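Local atomic coordinates of phosphatase YwpJ (Bacillus subtilis, PDB entry 1NRW), a protein that dephosphorylates phosphorylated five- and six-carbon sugars and nucleoside monophosphates in vitro, and flavin mononucleotide to a lesser extent, as a magnesium-dependent HAD-superfamily phosphatase of the Cof family. Residues Glu125-Asn133 / Ser202-Leu210; Leu15-Asn26 / Thr274-His282. All blocks are in the same frame, centred on the assembly; numbering follows the deposited sequence.

Interaction 1: residues Glu125-Asn133 / Ser202-Leu210; sequences ELDRFRSAN and SSAEHNFEL
OD2 of Asp-127 is held by the backbone N of His-206 at 2.8 Å and by a water that in turn takes a proton from ND2 of Asn-207. Here helix 118-132 of the cap domain lies against the type I turn Ala-204 to Asn-207, which leads into strand 207-212 of the six-stranded cap sheet. The other oxygen, OD1, accepts from ring atom ND1 of His-206, also at 2.8 Å. The two grips differ. His-206 N meets OD2 on its syn side, whereas ND1, with OD1 in its ring plane, reaches OD1 from well above the carboxylate plane, the two planes standing 69° apart. CG of Asp-127 lies anti to the backbone N (chi1 -180°), which sends the carboxylate out to the turn. One helical turn on, OG of Ser-131 accepts a nearly straight bond from Glu-205 N (2.9 Å, 166°) and gives its own proton to Asp-127 O. CB of Ala-204 packs between the two helix side chains, 3.2 Å from Asp-127 OD2 and close to Ser-131 OG. The extended side chain of Arg-128, its NE in a salt bridge with Glu-125, runs toward the phosphate-binding region, where a phosphate ion, probably from the crystallisation liquor, lies nearby. Its guanidinium stays 4.4 Å from Glu-209 (NH1 to OE2), with water between, while OE2 takes the proton of Ser-203 OG on its anti side at 2.7 Å.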
loop_
_atom_site.group_PDB
_atom_site.type_symbol
_atom_site.label_atom_id
_atom_site.label_comp_id
_atom_site.label_asym_id
_atom_site.label_seq_id
_atom_site.Cartn_x
_atom_site.Cartn_y
_atom_site.Cartn_z
ATOM N N GLU A 125 -8.088 3.565 9.486
ATOM C CA GLU A 125 -6.787 4.213 9.409
ATOM C C GLU A 125 -5.975 4.037 10.684
ATOM O O GLU A 125 -4.778 3.752 10.630
ATOM C CB GLU A 125 -6.971 5.689 9.087
ATOM C CG GLU A 125 -7.546 5.907 7.703
ATOM C CD GLU A 125 -6.667 5.320 6.606
ATOM O OE1 GLU A 125 -7.131 4.419 5.868
ATOM O OE2 GLU A 125 -5.509 5.769 6.482
ATOM N N LEU A 126 -6.621 4.202 11.834
ATOM C CA LEU A 126 -5.928 4.028 13.102
ATOM C C LEU A 126 -5.333 2.621 13.180
ATOM O O LEU A 126 -4.251 2.427 13.728
ATOM C CB LEU A 126 -6.896 4.253 14.269
ATOM C CG LEU A 126 -6.270 4.450 15.652
ATOM C CD1 LEU A 126 -5.339 5.662 15.638
ATOM C CD2 LEU A 126 -7.380 4.649 16.677
ATOM N N ASP A 127 -6.041 1.637 12.629
ATOM C CA ASP A 127 -5.539 0.265 12.643
ATOM C C ASP A 127 -4.238 0.185 11.832
ATOM O O ASP A 127 -3.320 -0.554 12.191
ATOM C CB ASP A 127 -6.593 -0.692 12.068
ATOM C CG ASP A 127 -6.127 -2.146 12.057
ATOM O OD1 ASP A 127 -5.663 -2.641 13.107
ATOM O OD2 ASP A 127 -6.235 -2.799 10.998
ATOM N N ARG A 128 -4.161 0.945 10.740
ATOM C CA ARG A 128 -2.947 0.962 9.920
ATOM C C ARG A 128 -1.783 1.499 10.757
ATOM O O ARG A 128 -0.709 0.895 10.798
ATOM C CB ARG A 128 -3.115 1.873 8.701
ATOM C CG ARG A 128 -4.069 1.403 7.613
ATOM C CD ARG A 128 -4.146 2.524 6.573
ATOM N NE ARG A 128 -5.020 2.269 5.428
ATOM C CZ ARG A 128 -4.674 1.566 4.353
ATOM N NH1 ARG A 128 -3.468 1.021 4.264
ATOM N NH2 ARG A 128 -5.522 1.453 3.339
ATOM N N PHE A 129 -2.005 2.644 11.403
ATOM C CA PHE A 129 -0.996 3.293 12.243
ATOM C C PHE A 129 -0.517 2.362 13.355
ATOM O O PHE A 129 0.678 2.151 13.531
ATOM C CB PHE A 129 -1.558 4.558 12.913
ATOM C CG PHE A 129 -1.461 5.814 12.082
ATOM C CD1 PHE A 129 -2.408 6.099 11.098
ATOM C CD2 PHE A 129 -0.448 6.746 12.329
ATOM C CE1 PHE A 129 -2.358 7.291 10.378
ATOM C CE2 PHE A 129 -0.383 7.949 11.612
ATOM C CZ PHE A 129 -1.341 8.222 10.636
ATOM N N ARG A 130 -1.464 1.821 14.118
ATOM C CA ARG A 130 -1.134 0.939 15.233
ATOM C C ARG A 130 -0.439 -0.355 14.832
ATOM O O ARG A 130 0.410 -0.861 15.564
ATOM C CB ARG A 130 -2.399 0.610 16.034
ATOM C CG ARG A 130 -3.072 1.838 16.628
ATOM C CD ARG A 130 -4.325 1.474 17.411
ATOM N NE ARG A 130 -4.018 0.671 18.588
ATOM C CZ ARG A 130 -4.925 0.264 19.469
ATOM N NH1 ARG A 130 -6.203 0.582 19.305
ATOM N NH2 ARG A 130 -4.553 -0.456 20.521
ATOM N N SER A 131 -0.799 -0.898 13.677
ATOM C CA SER A 131 -0.188 -2.141 13.227
ATOM C C SER A 131 1.264 -1.925 12.828
ATOM O O SER A 131 2.114 -2.783 13.066
ATOM C CB SER A 131 -0.973 -2.720 12.046
ATOM O OG SER A 131 -2.285 -3.073 12.455
ATOM N N ALA A 132 1.541 -0.770 12.230
ATOM C CA ALA A 132 2.889 -0.435 11.786
ATOM C C ALA A 132 3.794 -0.110 12.967
ATOM O O ALA A 132 4.967 -0.486 12.981
ATOM C CB ALA A 132 2.845 0.750 10.834
ATOM N N ASN A 133 3.237 0.579 13.960
ATOM C CA ASN A 133 3.992 0.981 15.141
ATOM C C ASN A 133 3.233 0.665 16.427
ATOM O O ASN A 133 2.710 1.563 17.092
ATOM C CB ASN A 133 4.305 2.481 15.081
ATOM C CG ASN A 133 5.270 2.834 13.960
ATOM O OD1 ASN A 133 4.862 3.261 12.883
ATOM N ND2 ASN A 133 6.565 2.648 14.215
ATOM N N SER A 202 -2.706 -8.327 3.299
ATOM C CA SER A 202 -3.169 -7.523 4.424
ATOM C C SER A 202 -2.148 -6.416 4.646
ATOM O O SER A 202 -0.945 -6.629 4.446
ATOM C CB SER A 202 -3.293 -8.377 5.691
ATOM O OG SER A 202 -3.560 -7.567 6.828
ATOM N N SER A 203 -2.619 -5.234 5.040
ATOM C CA SER A 203 -1.730 -4.104 5.296
ATOM C C SER A 203 -1.859 -3.626 6.743
ATOM O O SER A 203 -1.236 -2.637 7.131
ATOM C CB SER A 203 -2.047 -2.942 4.351
ATOM O OG SER A 203 -3.361 -2.448 4.564
ATOM N N ALA A 204 -2.679 -4.325 7.520
ATOM C CA ALA A 204 -2.906 -3.992 8.928
ATOM C C ALA A 204 -3.598 -5.162 9.628
ATOM O O ALA A 204 -4.274 -5.969 8.988
ATOM C CB ALA A 204 -3.751 -2.723 9.042
ATOM N N GLU A 205 -3.431 -5.241 10.945
ATOM C CA GLU A 205 -3.996 -6.325 11.745
ATOM C C GLU A 205 -5.479 -6.633 11.555
ATOM O O GLU A 205 -5.891 -7.790 11.668
ATOM C CB GLU A 205 -3.718 -6.062 13.229
ATOM C CG GLU A 205 -2.266 -6.301 13.634
ATOM C CD GLU A 205 -1.955 -5.788 15.031
ATOM O OE1 GLU A 205 -2.810 -5.948 15.931
ATOM O OE2 GLU A 205 -0.852 -5.234 15.230
ATOM N N HIS A 206 -6.286 -5.622 11.262
ATOM C CA HIS A 206 -7.709 -5.870 11.085
ATOM C C HIS A 206 -8.250 -5.695 9.671
ATOM O O HIS A 206 -9.440 -5.439 9.478
ATOM C CB HIS A 206 -8.513 -5.025 12.073
ATOM C CG HIS A 206 -8.192 -5.323 13.505
ATOM N ND1 HIS A 206 -7.083 -4.810 14.142
ATOM C CD2 HIS A 206 -8.803 -6.132 14.405
ATOM C CE1 HIS A 206 -7.023 -5.290 15.371
ATOM N NE2 HIS A 206 -8.054 -6.095 15.557
ATOM N N ASN A 207 -7.382 -5.831 8.676
ATOM C CA ASN A 207 -7.847 -5.729 7.302
ATOM C C ASN A 207 -7.221 -6.783 6.413
ATOM O O ASN A 207 -6.326 -7.535 6.825
ATOM C CB ASN A 207 -7.588 -4.320 6.706
ATOM C CG ASN A 207 -6.142 -4.107 6.227
ATOM O OD1 ASN A 207 -5.504 -5.005 5.678
ATOM N ND2 ASN A 207 -5.641 -2.891 6.410
ATOM N N PHE A 208 -7.765 -6.868 5.207
ATOM C CA PHE A 208 -7.255 -7.731 4.159
ATOM C C PHE A 208 -7.573 -6.959 2.890
ATOM O O PHE A 208 -8.505 -6.151 2.866
ATOM C CB PHE A 208 -7.892 -9.135 4.172
ATOM C CG PHE A 208 -9.398 -9.152 4.174
ATOM C CD1 PHE A 208 -10.113 -9.138 2.979
ATOM C CD2 PHE A 208 -10.096 -9.255 5.373
ATOM C CE1 PHE A 208 -11.508 -9.232 2.981
ATOM C CE2 PHE A 208 -11.489 -9.350 5.388
ATOM C CZ PHE A 208 -12.194 -9.341 4.191
ATOM N N GLU A 209 -6.760 -7.154 1.859
ATOM C CA GLU A 209 -6.962 -6.456 0.598
ATOM C C GLU A 209 -7.029 -7.461 -0.536
ATOM O O GLU A 209 -6.316 -8.465 -0.534
ATOM C CB GLU A 209 -5.816 -5.466 0.343
ATOM C CG GLU A 209 -5.743 -4.305 1.347
ATOM C CD GLU A 209 -4.555 -3.383 1.097
ATOM O OE1 GLU A 209 -4.037 -3.355 -0.045
ATOM O OE2 GLU A 209 -4.145 -2.670 2.040
ATOM N N LEU A 210 -7.891 -7.178 -1.503
ATOM C CA LEU A 210 -8.065 -8.044 -2.656
ATOM C C LEU A 210 -7.876 -7.272 -3.954
ATOM O O LEU A 210 -8.528 -6.255 -4.185
ATOM C CB LEU A 210 -9.467 -8.662 -2.635
ATOM C CG LEU A 210 -9.751 -9.658 -1.507
ATOM C CD1 LEU A 210 -11.255 -9.876 -1.383
ATOM C CD2 LEU A 210 -9.034 -10.969 -1.788
HETATM O O HOH W 1 -6.900 -1.305 8.564
HETATM O O HOH W 2 -1.182 0.193 6.037
HETATM O O HOH W 3 -5.285 -0.055 0.914
HETATM O O HOH W 4 -2.504 -0.361 2.038
HETATM O O HOH W 5 -0.443 -3.216 16.961
HETATM O O HOH W 6 1.414 -5.399 13.718
#

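Interaction 2: residues Leu15-Asn26 / Thr274-His282; sequences LLNSKHQVSLEN and TNDEHGVAH
Glu-25 lies over one face of the His-278 ring, its carboxylate stacked almost flat on the imidazole with the two planes 17° apart. The bend at chi2 (88°) brings the carboxylate back over the ring, while CB, placed by the helix backbone, makes its own CH-pi contact, 4.0 Å from the ring centroid. OE1 hangs over NE2 at 3.3 Å without the angle for a hydrogen bond. His-278 is the N-cap residue of helix 279-286, and Asn-26 meets the first turn of that helix: its OD1 accepts from Ala-281 N at 3.1 Å, the donor lying above the carbonyl plane, while ND2 donates to Leu-15 O. The amide thus ties its own segment to that turn, the side chains of Asn-26 and Val-280 crossing at about a right angle. CG2 of Val-280 packs on CA of Leu-15 (3.8 Å). At the other end Asp-276 clasps Ser-18 like a fork. OD1 uses its syn lone pair for Ser-18 N (2.7 Å), and OD2 takes the proton of Ser-18 OG (2.8 Å). With an alanine here, Ser-18 N and OG would probably both lose their acceptor, and the turn Asn-17 to His-20 is likely to be freer to shift. Beside it ND2 of Asn-275 donates along a lone pair of Leu-16 O (3.0 Å), and OD1 goes to Asn-133. In this HAD core domain the contact joins the loop after helix 11-15, which follows strand 6-10 with the probable nucleophile Asp-10, and the start of helix 24-35 to helix 279-286; Leu-15 and Leu-16 rest on helix 48-55.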
loop_
_atom_site.group_PDB
_atom_site.type_symbol
_atom_site.label_atom_id
_atom_site.label_comp_id
_atom_site.label_asym_id
_atom_site.label_seq_id
_atom_site.Cartn_x
_atom_site.Cartn_y
_atom_site.Cartn_z
ATOM N N LEU A 15 8.426 4.341 4.607
ATOM C CA LEU A 15 8.891 5.688 4.280
ATOM C C LEU A 15 8.297 6.674 5.286
ATOM O O LEU A 15 8.957 7.626 5.714
ATOM C CB LEU A 15 8.460 6.096 2.866
ATOM C CG LEU A 15 8.911 7.496 2.424
ATOM C CD1 LEU A 15 10.437 7.531 2.324
ATOM C CD2 LEU A 15 8.279 7.847 1.079
ATOM N N LEU A 16 7.041 6.449 5.658
ATOM C CA LEU A 16 6.381 7.333 6.614
ATOM C C LEU A 16 6.666 6.925 8.051
ATOM O O LEU A 16 6.718 5.734 8.365
ATOM C CB LEU A 16 4.868 7.312 6.391
ATOM C CG LEU A 16 4.400 7.745 4.995
ATOM C CD1 LEU A 16 2.894 7.592 4.899
ATOM C CD2 LEU A 16 4.805 9.189 4.724
ATOM N N ASN A 17 6.856 7.912 8.924
ATOM C CA ASN A 17 7.070 7.604 10.328
ATOM C C ASN A 17 5.699 7.442 10.983
ATOM O O ASN A 17 4.673 7.451 10.290
ATOM C CB ASN A 17 7.902 8.695 11.027
ATOM C CG ASN A 17 7.224 10.054 11.057
ATOM O OD1 ASN A 17 6.029 10.195 10.790
ATOM N ND2 ASN A 17 7.999 11.076 11.420
ATOM N N SER A 18 5.673 7.301 12.304
ATOM C CA SER A 18 4.421 7.092 13.024
ATOM C C SER A 18 3.476 8.296 13.036
ATOM O O SER A 18 2.342 8.201 13.513
ATOM C CB SER A 18 4.710 6.613 14.452
ATOM O OG SER A 18 5.490 7.554 15.169
ATOM N N LYS A 19 3.943 9.426 12.517
ATOM C CA LYS A 19 3.115 10.625 12.425
ATOM C C LYS A 19 2.787 10.884 10.960
ATOM O O LYS A 19 2.279 11.947 10.594
ATOM C CB LYS A 19 3.839 11.824 13.041
ATOM C CG LYS A 19 3.847 11.770 14.559
ATOM C CD LYS A 19 4.431 13.027 15.191
ATOM C CE LYS A 19 5.939 13.082 15.062
ATOM N NZ LYS A 19 6.508 14.178 15.907
ATOM N N HIS A 20 3.080 9.879 10.137
ATOM C CA HIS A 20 2.876 9.915 8.693
ATOM C C HIS A 20 3.552 11.077 7.985
ATOM O O HIS A 20 3.012 11.666 7.046
ATOM C CB HIS A 20 1.385 9.864 8.340
ATOM C CG HIS A 20 0.843 8.470 8.258
ATOM N ND1 HIS A 20 -0.359 8.171 7.655
ATOM C CD2 HIS A 20 1.344 7.292 8.703
ATOM C CE1 HIS A 20 -0.576 6.870 7.730
ATOM N NE2 HIS A 20 0.442 6.313 8.363
ATOM N N GLN A 21 4.755 11.391 8.444
ATOM C CA GLN A 21 5.554 12.443 7.849
ATOM C C GLN A 21 6.689 11.746 7.115
ATOM O O GLN A 21 6.994 10.580 7.391
ATOM C CB GLN A 21 6.184 13.324 8.932
ATOM C CG GLN A 21 5.229 13.849 9.981
ATOM C CD GLN A 21 5.965 14.415 11.181
ATOM O OE1 GLN A 21 6.979 13.866 11.614
ATOM N NE2 GLN A 21 5.445 15.504 11.739
ATOM N N VAL A 22 7.292 12.452 6.168
ATOM C CA VAL A 22 8.471 11.954 5.485
ATOM C C VAL A 22 9.530 12.805 6.182
ATOM O O VAL A 22 9.539 14.031 6.040
ATOM C CB VAL A 22 8.473 12.272 3.982
ATOM C CG1 VAL A 22 9.812 11.856 3.381
ATOM C CG2 VAL A 22 7.325 11.541 3.287
ATOM N N SER A 23 10.397 12.169 6.962
ATOM C CA SER A 23 11.420 12.905 7.701
ATOM C C SER A 23 12.404 13.613 6.785
ATOM O O SER A 23 12.539 13.265 5.612
ATOM C CB SER A 23 12.192 11.961 8.622
ATOM O OG SER A 23 12.980 11.050 7.875
ATOM N N LEU A 24 13.094 14.615 7.320
ATOM C CA LEU A 24 14.079 15.321 6.520
ATOM C C LEU A 24 15.129 14.317 6.053
ATOM O O LEU A 24 15.581 14.368 4.908
ATOM C CB LEU A 24 14.751 16.433 7.336
ATOM C CG LEU A 24 13.872 17.562 7.880
ATOM C CD1 LEU A 24 14.767 18.636 8.484
ATOM C CD2 LEU A 24 13.026 18.159 6.767
ATOM N N GLU A 25 15.502 13.395 6.941
ATOM C CA GLU A 25 16.502 12.383 6.614
ATOM C C GLU A 25 16.060 11.494 5.459
ATOM O O GLU A 25 16.845 11.206 4.546
ATOM C CB GLU A 25 16.813 11.504 7.835
ATOM C CG GLU A 25 17.650 12.190 8.902
ATOM C CD GLU A 25 16.832 12.965 9.917
ATOM O OE1 GLU A 25 15.642 13.257 9.658
ATOM O OE2 GLU A 25 17.394 13.294 10.986
ATOM N N ASN A 26 14.806 11.050 5.501
ATOM C CA ASN A 26 14.292 10.206 4.430
ATOM C C ASN A 26 14.152 10.973 3.124
ATOM O O ASN A 26 14.442 10.435 2.053
ATOM C CB ASN A 26 12.949 9.586 4.824
ATOM C CG ASN A 26 13.110 8.338 5.684
ATOM O OD1 ASN A 26 14.227 7.928 6.012
ATOM N ND2 ASN A 26 11.992 7.729 6.050
ATOM N N THR A 274 13.916 1.271 12.571
ATOM C CA THR A 274 12.462 1.446 12.495
ATOM C C THR A 274 12.140 2.637 11.598
ATOM O O THR A 274 13.013 3.458 11.299
ATOM C CB THR A 274 11.834 1.731 13.877
ATOM O OG1 THR A 274 12.317 2.986 14.372
ATOM C CG2 THR A 274 12.175 0.629 14.861
ATOM N N ASN A 275 10.883 2.745 11.179
ATOM C CA ASN A 275 10.506 3.865 10.331
ATOM C C ASN A 275 10.784 5.185 11.037
ATOM O O ASN A 275 11.259 6.135 10.414
ATOM C CB ASN A 275 9.030 3.766 9.902
ATOM C CG ASN A 275 8.060 3.666 11.076
ATOM O OD1 ASN A 275 8.408 3.200 12.160
ATOM N ND2 ASN A 275 6.818 4.084 10.843
ATOM N N ASP A 276 10.502 5.241 12.336
ATOM C CA ASP A 276 10.726 6.462 13.109
ATOM C C ASP A 276 12.198 6.852 13.226
ATOM O O ASP A 276 12.528 8.031 13.377
ATOM C CB ASP A 276 10.109 6.324 14.502
ATOM C CG ASP A 276 8.595 6.414 14.475
ATOM O OD1 ASP A 276 8.035 6.710 13.399
ATOM O OD2 ASP A 276 7.961 6.196 15.528
ATOM N N GLU A 277 13.082 5.860 13.163
ATOM C CA GLU A 277 14.517 6.114 13.249
ATOM C C GLU A 277 15.127 6.285 11.859
ATOM O O GLU A 277 16.334 6.142 11.680
ATOM C CB GLU A 277 15.216 4.968 13.992
ATOM C CG GLU A 277 14.864 4.894 15.468
ATOM C CD GLU A 277 15.384 6.086 16.254
ATOM O OE1 GLU A 277 14.904 6.313 17.384
ATOM O OE2 GLU A 277 16.276 6.794 15.748
ATOM N N HIS A 278 14.279 6.590 10.881
ATOM C CA HIS A 278 14.716 6.795 9.503
ATOM C C HIS A 278 15.343 5.566 8.859
ATOM O O HIS A 278 16.384 5.660 8.198
ATOM C CB HIS A 278 15.688 7.980 9.447
ATOM C CG HIS A 278 15.247 9.143 10.278
ATOM N ND1 HIS A 278 15.978 9.618 11.347
ATOM C CD2 HIS A 278 14.112 9.878 10.245
ATOM C CE1 HIS A 278 15.309 10.591 11.938
ATOM N NE2 HIS A 278 14.173 10.770 11.290
ATOM N N GLY A 279 14.688 4.422 9.033
ATOM C CA GLY A 279 15.181 3.178 8.463
ATOM C C GLY A 279 15.424 3.238 6.965
ATOM O O GLY A 279 16.380 2.651 6.457
ATOM N N VAL A 280 14.563 3.937 6.236
ATOM C CA VAL A 280 14.752 4.033 4.794
ATOM C C VAL A 280 16.072 4.741 4.483
ATOM O O VAL A 280 16.837 4.287 3.627
ATOM C CB VAL A 280 13.564 4.762 4.120
ATOM C CG1 VAL A 280 13.866 5.003 2.656
ATOM C CG2 VAL A 280 12.299 3.904 4.254
ATOM N N ALA A 281 16.351 5.841 5.177
ATOM C CA ALA A 281 17.606 6.556 4.960
ATOM C C ALA A 281 18.791 5.657 5.350
ATOM O O ALA A 281 19.795 5.591 4.632
ATOM C CB ALA A 281 17.631 7.844 5.777
ATOM N N HIS A 282 18.671 4.959 6.480
ATOM C CA HIS A 282 19.741 4.067 6.931
ATOM C C HIS A 282 20.037 3.011 5.873
ATOM O O HIS A 282 21.196 2.712 5.591
ATOM C CB HIS A 282 19.374 3.387 8.260
ATOM C CG HIS A 282 20.335 2.311 8.670
ATOM N ND1 HIS A 282 20.192 0.998 8.281
ATOM C CD2 HIS A 282 21.479 2.366 9.395
ATOM C CE1 HIS A 282 21.205 0.287 8.749
ATOM N NE2 HIS A 282 22.000 1.094 9.429
HETATM O O HOH W 7 10.662 10.454 12.477
HETATM O O HOH W 8 11.936 5.263 7.616
#

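Interaction 1 belongs to the cap and interaction 2 to the core domain, their centres 18 Å apart; both are only partly buried. A helix meets a turn before a strand in 125-133 / 202-210, through a carboxylate, a serine hydroxyl and bridging waters near the phosphate site. In 15-26 / 274-282, loops and helix starts meet through side chains bonded to backbone, plus a carboxylate-imidazole stack and some apolar packing. They share no helix or strand, yet they touch: the probable Asn-133 to Asn-275 hydrogen bond is one junction between the domains, and the ring of Phe-129 against Ser-18 is another, joining cap helix 118-132 to the core loop.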